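Local coordinates for protein ARF-like GTPase (Chlamydomonas reinhardtii, PDB 4M9Q) that belongs to the ARF-like family of small GTPases with a P-loop NTPase fold, and is seen here with phosphoaminophosphonic acid-guanylate ester and a magnesium ion, at residues Ile5-Leu10 against Lys163-Thr168. Numbering follows the deposited sequence. Where two conformers were deposited one is given.
Sequences ITIALL and KWLVGT
Ile-5 and Ile-7 of strand 3-10 meet Val-166 and Leu-165 of helix 157-190, packing this long C-terminal helix onto one face of the central, mostly parallel sheet of the small-GTPase (P-loop) fold. Alternation along the strand turns both isoleucines toward the helix, while Thr-6, between them, and Ala-8, just after, point to the other face.

The contact is wholly apolar, and its four touching residues are buried. Ile-7 and Leu-165 reach for each other tip to tip: CD1 of Ile-7 lies 3.7 Å from CD1 of Leu-165, and CG1 of Ile-7 follows at 4.1 Å from the same methyl. In Ile-7 the CG1 arm stands anti to the carbonyl carbon (chi1 -77°) and continues extended through chi2, which carries its terminal methyl out from the sheet to the helix. Leucine branches at CG, one carbon farther out than valine or isoleucine, which fits the wider backbone spacing here, 9.6 Å between the CA atoms of Ile-7 and Leu-165. Both side chains sit in a wider apolar layer, Leu-165 also touching Ala-74 and Pro-107, and Ile-7 touching Val-76 and Leu-162.

Ile-5 and Val-166 come closer in backbone, their CA atoms 8.1 Å apart, consistent with a shorter side chain meeting Ile-5. The two side chains cross at a slant, and CG2 of Val-166, the branch anti to its carbonyl carbon, lies 4.2 Å from Ile-5 CD1, a looser meeting than the first.

Within the helix, Thr-168 turns its hydroxyl back on the preceding turn: Thr-168 N reaches Trp-164 O from one face of the carbonyl plane, while Thr-168 OG1 donates to that oxygen from the opposite face at 2.8 Å.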
loop_
_atom_site.group_PDB
_atom_site.type_symbol
_atom_site.label_atom_id
_atom_site.label_comp_id
_atom_site.label_asym_id
_atom_site.label_seq_id
_atom_site.Cartn_x
_atom_site.Cartn_y
_atom_site.Cartn_z
ATOM N N ILE A 5 -9.956 4.604 -8.727
ATOM C CA ILE A 5 -8.824 4.921 -7.844
ATOM C C ILE A 5 -7.720 3.952 -8.189
ATOM O O ILE A 5 -8.000 2.801 -8.439
ATOM C CB ILE A 5 -9.137 4.570 -6.366
ATOM C CG1 ILE A 5 -9.960 5.642 -5.697
ATOM C CG2 ILE A 5 -7.897 4.528 -5.487
ATOM C CD1 ILE A 5 -9.887 5.450 -4.208
ATOM N N THR A 6 -6.465 4.363 -8.096
ATOM C CA THR A 6 -5.370 3.454 -8.257
ATOM C C THR A 6 -4.567 3.497 -6.938
ATOM O O THR A 6 -4.368 4.573 -6.350
ATOM C CB THR A 6 -4.500 3.869 -9.462
ATOM O OG1 THR A 6 -5.313 3.890 -10.636
ATOM C CG2 THR A 6 -3.309 2.913 -9.695
ATOM N N ILE A 7 -4.112 2.331 -6.496
ATOM C CA ILE A 7 -3.429 2.196 -5.246
ATOM C C ILE A 7 -2.196 1.354 -5.450
ATOM O O ILE A 7 -2.249 0.371 -6.175
ATOM C CB ILE A 7 -4.330 1.468 -4.266
ATOM C CG1 ILE A 7 -5.378 2.392 -3.725
ATOM C CG2 ILE A 7 -3.589 0.964 -3.067
ATOM C CD1 ILE A 7 -6.410 1.544 -2.995
ATOM N N ALA A 8 -1.088 1.733 -4.817
ATOM C CA ALA A 8 0.142 0.887 -4.831
ATOM C C ALA A 8 0.236 0.226 -3.516
ATOM O O ALA A 8 0.086 0.855 -2.493
ATOM C CB ALA A 8 1.395 1.723 -5.057
ATOM N N LEU A 9 0.520 -1.065 -3.526
ATOM C CA LEU A 9 0.649 -1.877 -2.284
ATOM C C LEU A 9 2.139 -2.027 -2.057
ATOM O O LEU A 9 2.817 -2.704 -2.823
ATOM C CB LEU A 9 -0.029 -3.218 -2.530
ATOM C CG LEU A 9 -0.471 -4.237 -1.488
ATOM C CD1 LEU A 9 -0.973 -3.598 -0.204
ATOM C CD2 LEU A 9 -1.506 -5.180 -2.099
ATOM N N LEU A 10 2.663 -1.335 -1.061
ATOM C CA LEU A 10 4.082 -1.248 -0.857
ATOM C C LEU A 10 4.421 -1.757 0.536
ATOM O O LEU A 10 3.533 -2.055 1.332
ATOM C CB LEU A 10 4.517 0.214 -0.980
ATOM C CG LEU A 10 4.201 0.961 -2.290
ATOM C CD1 LEU A 10 4.740 2.367 -2.153
ATOM C CD2 LEU A 10 4.786 0.238 -3.472
ATOM N N LYS A 163 -11.574 0.680 3.366
ATOM C CA LYS A 163 -12.696 1.636 3.404
ATOM C C LYS A 163 -12.257 2.994 3.950
ATOM O O LYS A 163 -12.729 4.018 3.500
ATOM C CB LYS A 163 -13.832 1.134 4.301
ATOM C CG LYS A 163 -14.825 0.224 3.610
ATOM C CD LYS A 163 -15.776 -0.501 4.587
ATOM C CE LYS A 163 -16.921 -1.157 3.818
ATOM N NZ LYS A 163 -17.938 -0.158 3.284
ATOM N N TRP A 164 -11.381 2.992 4.951
ATOM C CA TRP A 164 -10.824 4.249 5.432
ATOM C C TRP A 164 -10.039 4.924 4.308
ATOM O O TRP A 164 -10.135 6.127 4.129
ATOM C CB TRP A 164 -9.925 4.016 6.617
ATOM C CG TRP A 164 -9.228 5.276 7.003
ATOM C CD1 TRP A 164 -9.711 6.316 7.823
ATOM C CD2 TRP A 164 -7.935 5.741 6.543
ATOM N NE1 TRP A 164 -8.798 7.326 7.904
ATOM C CE2 TRP A 164 -7.721 7.049 7.152
ATOM C CE3 TRP A 164 -6.975 5.220 5.770
ATOM C CZ2 TRP A 164 -6.584 7.755 6.958
ATOM C CZ3 TRP A 164 -5.825 5.962 5.547
ATOM C CH2 TRP A 164 -5.652 7.212 6.123
ATOM N N LEU A 165 -9.258 4.159 3.541
ATOM C CA LEU A 165 -8.436 4.749 2.485
ATOM C C LEU A 165 -9.341 5.356 1.426
ATOM O O LEU A 165 -9.159 6.510 1.024
ATOM C CB LEU A 165 -7.581 3.707 1.772
ATOM C CG LEU A 165 -6.101 3.918 1.523
ATOM C CD1 LEU A 165 -5.669 3.115 0.308
ATOM C CD2 LEU A 165 -5.715 5.344 1.434
ATOM N N VAL A 166 -10.307 4.551 0.989
ATOM C CA VAL A 166 -11.142 4.954 -0.128
ATOM C C VAL A 166 -11.958 6.172 0.276
ATOM O O VAL A 166 -12.108 7.102 -0.502
ATOM C CB VAL A 166 -12.011 3.791 -0.655
ATOM C CG1 VAL A 166 -13.029 4.342 -1.634
ATOM C CG2 VAL A 166 -11.094 2.733 -1.310
ATOM N N GLY A 167 -12.438 6.175 1.501
ATOM C CA GLY A 167 -13.166 7.321 2.031
ATOM C C GLY A 167 -12.308 8.566 2.107
ATOM O O GLY A 167 -12.782 9.671 1.878
ATOM N N THR A 168 -11.035 8.400 2.414
ATOM C CA THR A 168 -10.163 9.551 2.438
ATOM C C THR A 168 -9.942 10.041 1.048
ATOM O O THR A 168 -10.034 11.245 0.820
ATOM C CB THR A 168 -8.836 9.216 3.108
ATOM O OG1 THR A 168 -9.108 8.757 4.434
ATOM C CG2 THR A 168 -7.970 10.365 3.225
#